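Local atomic coordinates of walker-Type ATPase (Pyrococcus abyssi, PDB entry 2QEN), a protein that probably binds and hydrolyses ATP as an archaeal P-loop ATPase of unknown biological role, here carrying ADP and magnesium. Residues A[31-42]-A[194-202]; A[296-304]-A[314-322]. The protein carries 1 engineered substitution. All blocks are in the same frame, centred on the assembly; numbering follows the deposited sequence.

Contact 1: residues A[31-42]-A[194-202]; sequences YPLTLLLGIRRV and IAGEVLVKP. With ADP (adenosine-5'-diphosphate), chain C.
Five backbone hydrogen bonds tie Leu33, Leu35 and Leu37 to Gly196, Val198 and Val200, in the regular pattern of neighbouring parallel strands. Three of them, Val198 N to Leu35 O, Leu37 N to Val198 O and Val200 N to Leu37 O, arrive nearly end-on to the carbonyl. The bond from Leu35 N to Gly196 O, 2.7 Å, instead comes from above the carbonyl plane. Past Gly38 the chains separate, and a water bridges the gap, accepting from Ile39 N and donating to Val200 O at 2.7 Å.

Side-chain packing differs on the two faces. On one, Leu36, its CG anti to the backbone N (chi1 -175°), swings CD1 over to Val198 CG1 at 3.6 Å and Val200 CG2 at 3.8 Å, while helix 18-30 packs against Leu36 and Thr34. On the other, Leu35 CG meets Ala195 CB, and Leu37 CD1 rests against the Glu197 carboxylate group, 4.0 Å from its CD, beside helix 174-181. At the start of the strands one face of the Tyr31 ring covers the Ala195-Gly196 peptide, with CD2 3.5 Å from Gly196 CA.

This is the edge of a P-loop NTPase sheet of order 2-3-4-1-5: strand 33-37 runs straight into the Walker A loop, and strand 196-199, outermost within the chain, lies alongside strand 33-37.

In that loop, Val42 sets CG2 3.4 Å from Lys201 C, and its CG1 meets Val200 CG1. Next to it, Arg41 N donates to ADP O3B at 2.8 Å; Gly43, Lys44, Ser45 and Ser46 also bond the nucleotide.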
loop_
_atom_site.group_PDB
_atom_site.type_symbol
_atom_site.label_atom_id
_atom_site.label_comp_id
_atom_site.label_asym_id
_atom_site.label_seq_id
_atom_site.Cartn_x
_atom_site.Cartn_y
_atom_site.Cartn_z
ATOM N N TYR A 31 -12.329 15.813 4.988
ATOM C CA TYR A 31 -11.065 15.991 5.704
ATOM C C TYR A 31 -9.974 16.441 4.746
ATOM O O TYR A 31 -9.945 15.997 3.605
ATOM C CB TYR A 31 -10.614 14.673 6.372
ATOM C CG TYR A 31 -11.647 14.057 7.289
ATOM C CD1 TYR A 31 -11.847 14.547 8.580
ATOM C CD2 TYR A 31 -12.448 13.003 6.850
ATOM C CE1 TYR A 31 -12.814 13.993 9.416
ATOM C CE2 TYR A 31 -13.411 12.437 7.673
ATOM C CZ TYR A 31 -13.587 12.930 8.954
ATOM O OH TYR A 31 -14.545 12.371 9.767
ATOM N N PRO A 32 -9.069 17.327 5.206
ATOM C CA PRO A 32 -7.891 17.711 4.405
ATOM C C PRO A 32 -6.902 16.542 4.188
ATOM O O PRO A 32 -6.157 16.519 3.186
ATOM C CB PRO A 32 -7.239 18.829 5.248
ATOM C CG PRO A 32 -8.340 19.319 6.167
ATOM C CD PRO A 32 -9.121 18.066 6.484
ATOM N N LEU A 33 -6.920 15.592 5.114
ATOM C CA LEU A 33 -6.000 14.470 5.130
ATOM C C LEU A 33 -6.798 13.144 5.169
ATOM O O LEU A 33 -7.699 12.980 5.998
ATOM C CB LEU A 33 -5.125 14.565 6.386
ATOM C CG LEU A 33 -3.652 14.139 6.448
ATOM C CD1 LEU A 33 -3.281 13.760 7.880
ATOM C CD2 LEU A 33 -3.277 13.046 5.502
ATOM N N THR A 34 -6.434 12.206 4.298
ATOM C CA THR A 34 -7.116 10.902 4.174
ATOM C C THR A 34 -6.067 9.795 4.209
ATOM O O THR A 34 -5.013 9.929 3.595
ATOM C CB THR A 34 -7.931 10.849 2.848
ATOM O OG1 THR A 34 -9.005 11.786 2.924
ATOM C CG2 THR A 34 -8.519 9.464 2.561
ATOM N N LEU A 35 -6.344 8.721 4.944
ATOM C CA LEU A 35 -5.486 7.535 4.934
ATOM C C LEU A 35 -6.134 6.412 4.121
ATOM O O LEU A 35 -7.301 6.074 4.338
ATOM C CB LEU A 35 -5.142 7.055 6.362
ATOM C CG LEU A 35 -4.818 8.115 7.428
ATOM C CD1 LEU A 35 -4.508 7.486 8.781
ATOM C CD2 LEU A 35 -3.672 9.032 6.977
ATOM N N LEU A 36 -5.387 5.854 3.170
ATOM C CA LEU A 36 -5.866 4.724 2.408
ATOM C C LEU A 36 -5.133 3.458 2.859
ATOM O O LEU A 36 -3.927 3.325 2.651
ATOM C CB LEU A 36 -5.718 4.973 0.910
ATOM C CG LEU A 36 -6.296 3.904 -0.019
ATOM C CD1 LEU A 36 -7.800 4.045 -0.069
ATOM C CD2 LEU A 36 -5.694 4.040 -1.416
ATOM N N LEU A 37 -5.873 2.546 3.486
ATOM C CA LEU A 37 -5.277 1.476 4.294
ATOM C C LEU A 37 -5.718 0.074 3.908
ATOM O O LEU A 37 -6.877 -0.141 3.536
ATOM C CB LEU A 37 -5.608 1.713 5.778
ATOM C CG LEU A 37 -5.260 3.083 6.370
ATOM C CD1 LEU A 37 -5.822 3.228 7.809
ATOM C CD2 LEU A 37 -3.742 3.333 6.343
ATOM N N GLY A 38 -4.785 -0.872 4.010
ATOM C CA GLY A 38 -5.044 -2.282 3.737
ATOM C C GLY A 38 -3.777 -3.099 3.543
ATOM O O GLY A 38 -2.674 -2.558 3.449
ATOM N N ILE A 39 -3.956 -4.411 3.485
ATOM C CA ILE A 39 -2.895 -5.403 3.252
ATOM C C ILE A 39 -2.132 -5.136 1.945
ATOM O O ILE A 39 -2.693 -4.601 0.983
ATOM C CB ILE A 39 -3.540 -6.834 3.208
ATOM C CG1 ILE A 39 -4.366 -7.107 4.471
ATOM C CG2 ILE A 39 -2.527 -7.950 3.006
ATOM C CD1 ILE A 39 -3.669 -6.848 5.761
ATOM N N ARG A 40 -0.852 -5.491 1.918
ATOM C CA ARG A 40 -0.066 -5.427 0.688
ATOM C C ARG A 40 -0.707 -6.304 -0.399
ATOM O O ARG A 40 -1.096 -7.437 -0.125
ATOM C CB ARG A 40 1.363 -5.899 0.961
ATOM C CG ARG A 40 2.206 -6.107 -0.285
ATOM C CD ARG A 40 3.073 -4.910 -0.610
ATOM N NE ARG A 40 4.329 -4.975 0.132
ATOM C CZ ARG A 40 5.535 -5.101 -0.413
ATOM N NH1 ARG A 40 5.680 -5.171 -1.735
ATOM N NH2 ARG A 40 6.607 -5.145 0.372
ATOM N N ARG A 41 -0.816 -5.748 -1.611
ATOM C CA ARG A 41 -1.348 -6.413 -2.822
ATOM C C ARG A 41 -2.865 -6.426 -2.907
ATOM O O ARG A 41 -3.427 -7.027 -3.821
ATOM C CB ARG A 41 -0.823 -7.842 -2.999
ATOM C CG ARG A 41 0.638 -7.936 -3.340
ATOM C CD ARG A 41 1.210 -9.248 -2.852
ATOM N NE ARG A 41 2.667 -9.226 -2.946
ATOM C CZ ARG A 41 3.500 -9.327 -1.913
ATOM N NH1 ARG A 41 3.047 -9.510 -0.662
ATOM N NH2 ARG A 41 4.803 -9.269 -2.144
ATOM N N VAL A 42 -3.517 -5.774 -1.952
ATOM C CA VAL A 42 -4.974 -5.718 -1.908
ATOM C C VAL A 42 -5.560 -4.815 -3.003
ATOM O O VAL A 42 -6.733 -4.935 -3.348
ATOM C CB VAL A 42 -5.472 -5.283 -0.495
ATOM C CG1 VAL A 42 -5.359 -3.735 -0.287
ATOM C CG2 VAL A 42 -6.867 -5.805 -0.237
ATOM N N ILE A 194 -7.661 15.446 12.657
ATOM C CA ILE A 194 -8.390 14.243 12.270
ATOM C C ILE A 194 -8.268 13.952 10.766
ATOM O O ILE A 194 -8.499 14.829 9.923
ATOM C CB ILE A 194 -9.882 14.296 12.726
ATOM C CG1 ILE A 194 -9.968 14.429 14.252
ATOM C CG2 ILE A 194 -10.626 13.050 12.291
ATOM C CD1 ILE A 194 -11.337 14.832 14.782
ATOM N N ALA A 195 -7.902 12.707 10.461
ATOM C CA ALA A 195 -7.784 12.212 9.091
ATOM C C ALA A 195 -8.912 11.236 8.773
ATOM O O ALA A 195 -9.323 10.470 9.624
ATOM C CB ALA A 195 -6.415 11.536 8.878
ATOM N N GLY A 196 -9.418 11.278 7.546
ATOM C CA GLY A 196 -10.347 10.248 7.092
ATOM C C GLY A 196 -9.603 8.934 6.901
ATOM O O GLY A 196 -8.374 8.917 6.769
ATOM N N GLU A 197 -10.339 7.831 6.911
ATOM C CA GLU A 197 -9.747 6.513 6.723
ATOM C C GLU A 197 -10.591 5.730 5.754
ATOM O O GLU A 197 -11.789 5.514 5.981
ATOM C CB GLU A 197 -9.631 5.736 8.040
ATOM C CG GLU A 197 -8.544 6.261 8.974
ATOM C CD GLU A 197 -8.287 5.366 10.175
ATOM O OE1 GLU A 197 -8.876 4.261 10.274
ATOM O OE2 GLU A 197 -7.482 5.777 11.034
ATOM N N VAL A 198 -9.949 5.318 4.666
ATOM C CA VAL A 198 -10.565 4.458 3.676
ATOM C C VAL A 198 -9.830 3.110 3.669
ATOM O O VAL A 198 -8.613 3.042 3.425
ATOM C CB VAL A 198 -10.613 5.154 2.288
ATOM C CG1 VAL A 198 -11.201 4.216 1.224
ATOM C CG2 VAL A 198 -11.435 6.452 2.395
ATOM N N LEU A 199 -10.587 2.062 3.983
ATOM C CA LEU A 199 -10.106 0.705 4.150
ATOM C C LEU A 199 -10.356 -0.115 2.890
ATOM O O LEU A 199 -11.499 -0.198 2.422
ATOM C CB LEU A 199 -10.841 0.042 5.316
ATOM C CG LEU A 199 -10.463 0.288 6.790
ATOM C CD1 LEU A 199 -9.910 1.659 7.077
ATOM C CD2 LEU A 199 -11.655 -0.021 7.706
ATOM N N VAL A 200 -9.282 -0.706 2.356
ATOM C CA VAL A 200 -9.351 -1.591 1.190
ATOM C C VAL A 200 -9.071 -3.028 1.633
ATOM O O VAL A 200 -7.952 -3.368 2.025
ATOM C CB VAL A 200 -8.378 -1.164 0.037
ATOM C CG1 VAL A 200 -8.584 -2.041 -1.185
ATOM C CG2 VAL A 200 -8.557 0.308 -0.335
ATOM N N LYS A 201 -10.108 -3.858 1.545
ATOM C CA LYS A 201 -10.085 -5.239 1.996
ATOM C C LYS A 201 -10.047 -6.186 0.802
ATOM O O LYS A 201 -10.423 -5.782 -0.304
ATOM C CB LYS A 201 -11.354 -5.522 2.805
ATOM C CG LYS A 201 -11.654 -4.529 3.928
ATOM C CD LYS A 201 -10.624 -4.626 5.057
ATOM C CE LYS A 201 -11.191 -4.106 6.376
ATOM N NZ LYS A 201 -10.112 -3.958 7.399
ATOM N N PRO A 202 -9.597 -7.448 1.018
ATOM C CA PRO A 202 -9.721 -8.508 0.010
ATOM C C PRO A 202 -11.151 -8.659 -0.486
ATOM O O PRO A 202 -12.085 -8.484 0.291
ATOM C CB PRO A 202 -9.335 -9.779 0.783
ATOM C CG PRO A 202 -8.422 -9.322 1.850
ATOM C CD PRO A 202 -8.920 -7.938 2.239
HETATM P PB ADP C . -1.142 -2.496 -3.046
HETATM O O1B ADP C . -2.384 -2.550 -2.190
HETATM O O2B ADP C . -0.816 -1.087 -3.490
HETATM O O3B ADP C . 0.061 -3.222 -2.502
HETATM P PA ADP C . -1.567 -2.916 -5.942
HETATM O O1A ADP C . -2.527 -1.793 -6.234
HETATM O O2A ADP C . -0.163 -2.861 -6.459
HETATM O O3A ADP C . -1.567 -3.322 -4.359
HETATM O "O5'" ADP C . -2.300 -4.239 -6.515
HETATM C "C5'" ADP C . -1.620 -5.477 -6.739
HETATM C "C4'" ADP C . -1.929 -5.938 -8.169
HETATM O "O4'" ADP C . -3.235 -6.540 -8.233
HETATM C "C3'" ADP C . -1.983 -4.826 -9.216
HETATM O "O3'" ADP C . -0.733 -4.619 -9.863
HETATM C "C2'" ADP C . -2.946 -5.351 -10.232
HETATM O "O2'" ADP C . -2.262 -6.414 -10.890
HETATM C "C1'" ADP C . -3.940 -6.101 -9.399
HETATM N N9 ADP C . -5.157 -5.387 -8.951
HETATM C C8 ADP C . -5.313 -4.804 -7.747
HETATM N N7 ADP C . -6.565 -4.308 -7.600
HETATM C C5 ADP C . -7.236 -4.575 -8.736
HETATM C C6 ADP C . -8.597 -4.330 -9.255
HETATM N N6 ADP C . -9.520 -3.684 -8.507
HETATM N N1 ADP C . -8.890 -4.780 -10.501
HETATM C C2 ADP C . -7.984 -5.408 -11.257
HETATM N N3 ADP C . -6.733 -5.689 -10.844
HETATM C C4 ADP C . -6.304 -5.298 -9.620
HETATM O O HOH W 1 -6.730 -5.249 3.457
#

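Contact 2: residues A[296-304]-A[314-322]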
loop_
_atom_site.group_PDB
_atom_site.type_symbol
_atom_site.label_atom_id
_atom_site.label_comp_id
_atom_site.label_asym_id
_atom_site.label_seq_id
_atom_site.Cartn_x
_atom_site.Cartn_y
_atom_site.Cartn_z
ATOM N N ASN A 296 -0.732 -20.916 16.629
ATOM C CA ASN A 296 -1.358 -19.615 16.397
ATOM C C ASN A 296 -1.972 -19.007 17.682
ATOM O O ASN A 296 -2.863 -18.141 17.646
ATOM C CB ASN A 296 -2.416 -19.785 15.305
ATOM C CG ASN A 296 -3.476 -20.760 15.695
ATOM O OD1 ASN A 296 -3.467 -21.269 16.814
ATOM N ND2 ASN A 296 -4.415 -21.022 14.792
ATOM N N ARG A 297 -1.481 -19.495 18.813
ATOM C CA ARG A 297 -1.770 -18.920 20.120
ATOM C C ARG A 297 -0.441 -18.732 20.846
ATOM O O ARG A 297 0.527 -19.442 20.567
ATOM C CB ARG A 297 -2.737 -19.811 20.909
ATOM C CG ARG A 297 -4.196 -19.619 20.473
ATOM C CD ARG A 297 -5.088 -20.805 20.838
ATOM N NE ARG A 297 -5.021 -21.829 19.795
ATOM C CZ ARG A 297 -5.811 -21.879 18.721
ATOM N NH1 ARG A 297 -6.770 -20.970 18.539
ATOM N NH2 ARG A 297 -5.642 -22.852 17.830
ATOM N N TRP A 298 -0.399 -17.751 21.736
ATOM C CA TRP A 298 0.803 -17.372 22.470
ATOM C C TRP A 298 1.665 -18.533 22.961
ATOM O O TRP A 298 2.842 -18.633 22.602
ATOM C CB TRP A 298 0.405 -16.495 23.658
ATOM C CG TRP A 298 1.548 -15.968 24.466
ATOM C CD1 TRP A 298 2.249 -16.627 25.455
ATOM C CD2 TRP A 298 2.105 -14.651 24.390
ATOM N NE1 TRP A 298 3.212 -15.791 25.983
ATOM C CE2 TRP A 298 3.144 -14.576 25.349
ATOM C CE3 TRP A 298 1.830 -13.526 23.596
ATOM C CZ2 TRP A 298 3.910 -13.413 25.542
ATOM C CZ3 TRP A 298 2.599 -12.371 23.784
ATOM C CH2 TRP A 298 3.635 -12.333 24.751
ATOM N N SER A 299 1.100 -19.371 23.824
ATOM C CA SER A 299 1.847 -20.514 24.384
ATOM C C SER A 299 2.224 -21.528 23.314
ATOM O O SER A 299 3.256 -22.183 23.426
ATOM C CB SER A 299 1.055 -21.212 25.495
ATOM O OG SER A 299 -0.157 -21.721 24.973
ATOM N N LEU A 300 1.390 -21.670 22.289
ATOM C CA LEU A 300 1.692 -22.588 21.181
ATOM C C LEU A 300 2.968 -22.151 20.455
ATOM O O LEU A 300 3.841 -22.978 20.185
ATOM C CB LEU A 300 0.521 -22.706 20.200
ATOM C CG LEU A 300 -0.764 -23.410 20.663
ATOM C CD1 LEU A 300 -1.879 -23.287 19.592
ATOM C CD2 LEU A 300 -0.555 -24.884 21.063
ATOM N N ILE A 301 3.067 -20.844 20.194
ATOM C CA ILE A 301 4.207 -20.219 19.519
ATOM C C ILE A 301 5.467 -20.338 20.361
ATOM O O ILE A 301 6.517 -20.753 19.877
ATOM C CB ILE A 301 3.958 -18.702 19.212
ATOM C CG1 ILE A 301 2.916 -18.528 18.104
ATOM C CG2 ILE A 301 5.282 -18.010 18.809
ATOM C CD1 ILE A 301 2.357 -17.123 18.006
ATOM N N ARG A 302 5.330 -19.983 21.630
ATOM C CA ARG A 302 6.422 -19.950 22.567
ATOM C C ARG A 302 7.063 -21.327 22.785
ATOM O O ARG A 302 8.301 -21.451 22.734
ATOM C CB ARG A 302 5.882 -19.382 23.875
ATOM C CG ARG A 302 6.883 -19.037 24.949
ATOM C CD ARG A 302 6.109 -18.801 26.258
ATOM N NE ARG A 302 5.555 -20.060 26.764
ATOM C CZ ARG A 302 4.396 -20.202 27.408
ATOM N NH1 ARG A 302 3.610 -19.159 27.652
ATOM N NH2 ARG A 302 4.023 -21.414 27.804
ATOM N N ASP A 303 6.240 -22.351 23.036
ATOM C CA ASP A 303 6.750 -23.716 23.214
ATOM C C ASP A 303 7.370 -24.267 21.924
ATOM O O ASP A 303 8.368 -24.968 21.970
ATOM C CB ASP A 303 5.645 -24.683 23.655
ATOM C CG ASP A 303 5.058 -24.359 25.040
ATOM O OD1 ASP A 303 5.644 -23.552 25.827
ATOM O OD2 ASP A 303 3.984 -24.944 25.326
ATOM N N TYR A 304 6.753 -23.966 20.783
ATOM C CA TYR A 304 7.211 -24.504 19.492
ATOM C C TYR A 304 8.641 -24.054 19.214
ATOM O O TYR A 304 9.526 -24.875 18.929
ATOM C CB TYR A 304 6.285 -24.073 18.351
ATOM C CG TYR A 304 6.707 -24.601 16.988
ATOM C CD1 TYR A 304 6.666 -25.978 16.700
ATOM C CD2 TYR A 304 7.154 -23.727 15.996
ATOM C CE1 TYR A 304 7.064 -26.460 15.451
ATOM C CE2 TYR A 304 7.547 -24.189 14.744
ATOM C CZ TYR A 304 7.484 -25.550 14.472
ATOM O OH TYR A 304 7.881 -26.007 13.240
ATOM N N GLU A 314 9.113 -13.480 27.338
ATOM C CA GLU A 314 7.736 -13.019 27.210
ATOM C C GLU A 314 7.585 -11.555 26.748
ATOM O O GLU A 314 6.786 -11.277 25.838
ATOM C CB GLU A 314 6.991 -13.274 28.531
ATOM C CG GLU A 314 5.559 -13.736 28.345
ATOM C CD GLU A 314 5.271 -15.067 29.012
ATOM O OE1 GLU A 314 5.449 -15.156 30.247
ATOM O OE2 GLU A 314 4.856 -16.019 28.308
ATOM N N PRO A 315 8.337 -10.612 27.372
ATOM C CA PRO A 315 8.360 -9.240 26.835
ATOM C C PRO A 315 8.866 -9.126 25.380
ATOM O O PRO A 315 8.316 -8.351 24.616
ATOM C CB PRO A 315 9.279 -8.490 27.818
ATOM C CG PRO A 315 9.191 -9.303 29.098
ATOM C CD PRO A 315 9.130 -10.717 28.619
ATOM N N ARG A 316 9.887 -9.894 25.007
ATOM C CA ARG A 316 10.369 -9.919 23.614
ATOM C C ARG A 316 9.320 -10.456 22.653
ATOM O O ARG A 316 9.046 -9.846 21.611
ATOM C CB ARG A 316 11.639 -10.765 23.478
ATOM C CG ARG A 316 12.852 -9.995 23.041
ATOM C CD ARG A 316 12.781 -9.615 21.556
ATOM N NE ARG A 316 13.606 -10.495 20.720
ATOM C CZ ARG A 316 14.215 -10.113 19.594
ATOM N NH1 ARG A 316 14.106 -8.864 19.152
ATOM N NH2 ARG A 316 14.950 -10.982 18.911
ATOM N N LEU A 317 8.728 -11.595 23.014
ATOM C CA LEU A 317 7.677 -12.191 22.203
ATOM C C LEU A 317 6.528 -11.211 21.949
ATOM O O LEU A 317 6.015 -11.133 20.834
ATOM C CB LEU A 317 7.163 -13.513 22.805
ATOM C CG LEU A 317 6.080 -14.205 21.938
ATOM C CD1 LEU A 317 6.600 -14.501 20.532
ATOM C CD2 LEU A 317 5.512 -15.465 22.613
ATOM N N TYR A 318 6.140 -10.468 22.984
ATOM C CA TYR A 318 5.062 -9.493 22.878
ATOM C C TYR A 318 5.423 -8.401 21.870
ATOM O O TYR A 318 4.605 -8.047 21.010
ATOM C CB TYR A 318 4.716 -8.874 24.247
ATOM C CG TYR A 318 3.620 -7.825 24.163
ATOM C CD1 TYR A 318 2.269 -8.182 24.251
ATOM C CD2 TYR A 318 3.930 -6.478 23.972
ATOM C CE1 TYR A 318 1.250 -7.217 24.159
ATOM C CE2 TYR A 318 2.925 -5.508 23.869
ATOM C CZ TYR A 318 1.584 -5.886 23.965
ATOM O OH TYR A 318 0.586 -4.921 23.881
ATOM N N ALA A 319 6.647 -7.877 21.992
ATOM C CA ALA A 319 7.147 -6.838 21.086
ATOM C C ALA A 319 7.214 -7.341 19.637
ATOM O O ALA A 319 6.741 -6.669 18.722
ATOM C CB ALA A 319 8.500 -6.323 21.563
ATOM N N LEU A 320 7.760 -8.537 19.447
ATOM C CA LEU A 320 7.863 -9.152 18.119
ATOM C C LEU A 320 6.501 -9.315 17.432
ATOM O O LEU A 320 6.352 -8.968 16.261
ATOM C CB LEU A 320 8.586 -10.515 18.186
ATOM C CG LEU A 320 10.077 -10.500 18.584
ATOM C CD1 LEU A 320 10.601 -11.872 18.977
ATOM C CD2 LEU A 320 10.958 -9.889 17.505
ATOM N N LEU A 321 5.522 -9.836 18.173
ATOM C CA LEU A 321 4.171 -10.048 17.651
ATOM C C LEU A 321 3.455 -8.722 17.349
ATOM O O LEU A 321 2.776 -8.588 16.321
ATOM C CB LEU A 321 3.356 -10.894 18.618
ATOM C CG LEU A 321 3.590 -12.404 18.588
ATOM C CD1 LEU A 321 2.992 -13.010 19.857
ATOM C CD2 LEU A 321 2.984 -13.045 17.314
ATOM N N GLU A 322 3.624 -7.750 18.237
ATOM C CA GLU A 322 3.086 -6.402 18.020
ATOM C C GLU A 322 3.644 -5.739 16.757
ATOM O O GLU A 322 2.886 -5.140 15.991
ATOM C CB GLU A 322 3.309 -5.523 19.252
ATOM C CG GLU A 322 2.172 -5.549 20.313
ATOM C CD GLU A 322 1.262 -6.802 20.306
ATOM O OE1 GLU A 322 1.675 -7.912 20.766
ATOM O OE2 GLU A 322 0.099 -6.648 19.872
#
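The indole of Trp298 has Leu317 CD2 over one face, a CH-pi contact 3.8 Å from the centroid of the six-membered ring and 15° off its normal. At the indole edge, near its plane, lie Glu314 OE2, Arg302 NH1 and Tyr318 CB; the Tyr318 ring in turn receives Trp298 CZ3 at its own edge.

Helices 298-307 and 314-326 belong to what is probably a winged helix-turn-helix domain like that at the C-terminus of MCM proteins, and their segments here cross at 113°. With CG anti to its backbone N, Trp298 spans the gap between them, and CH2 reaches Tyr318 CB at 3.7 Å.

Ile301 extends the apolar packing: CG2 meets Leu317 CD1, and CD1 lies 4.2 Å from Leu321 CD2. Helix 282-292 adds Ile287 against Leu317, while Tyr337 of strand 336-339 touches both Trp298 and Leu321.

The polar side is a network of charges. Arg302 forms salt bridges with Glu314 and its neighbour Asp303, whose hydrogen bonds are weak; the guanidinium and Glu314 carboxylate planes are 75° apart. Glu314 OE2 takes a long, weak bond from Arg302 NH1 at 3.4 Å and a firm one from Trp298 NE1 at 2.9 Å, on the anti side but tilted out of the carboxylate plane, and close to the plane of the indole.

The two contacts share no helix or strand; their centres are 29 Å apart and their nearest atoms about 12 Å apart. In contact 1 most touching residues are buried, near the centre of the molecule, and two strands of the ATPase sheet join largely through backbone bonds, with side-chain packing on both faces and the nucleotide at one end. In contact 2, farther out in the winged-helix region and away from the ADP site, three of seven are buried. No backbone-backbone hydrogen bond joins its helices; side chains do the bridging, the Trp298 indole also resting against backbone atoms of the other helix. Charged residues border it, whereas 31-42 with 194-202 has no salt bridge across it.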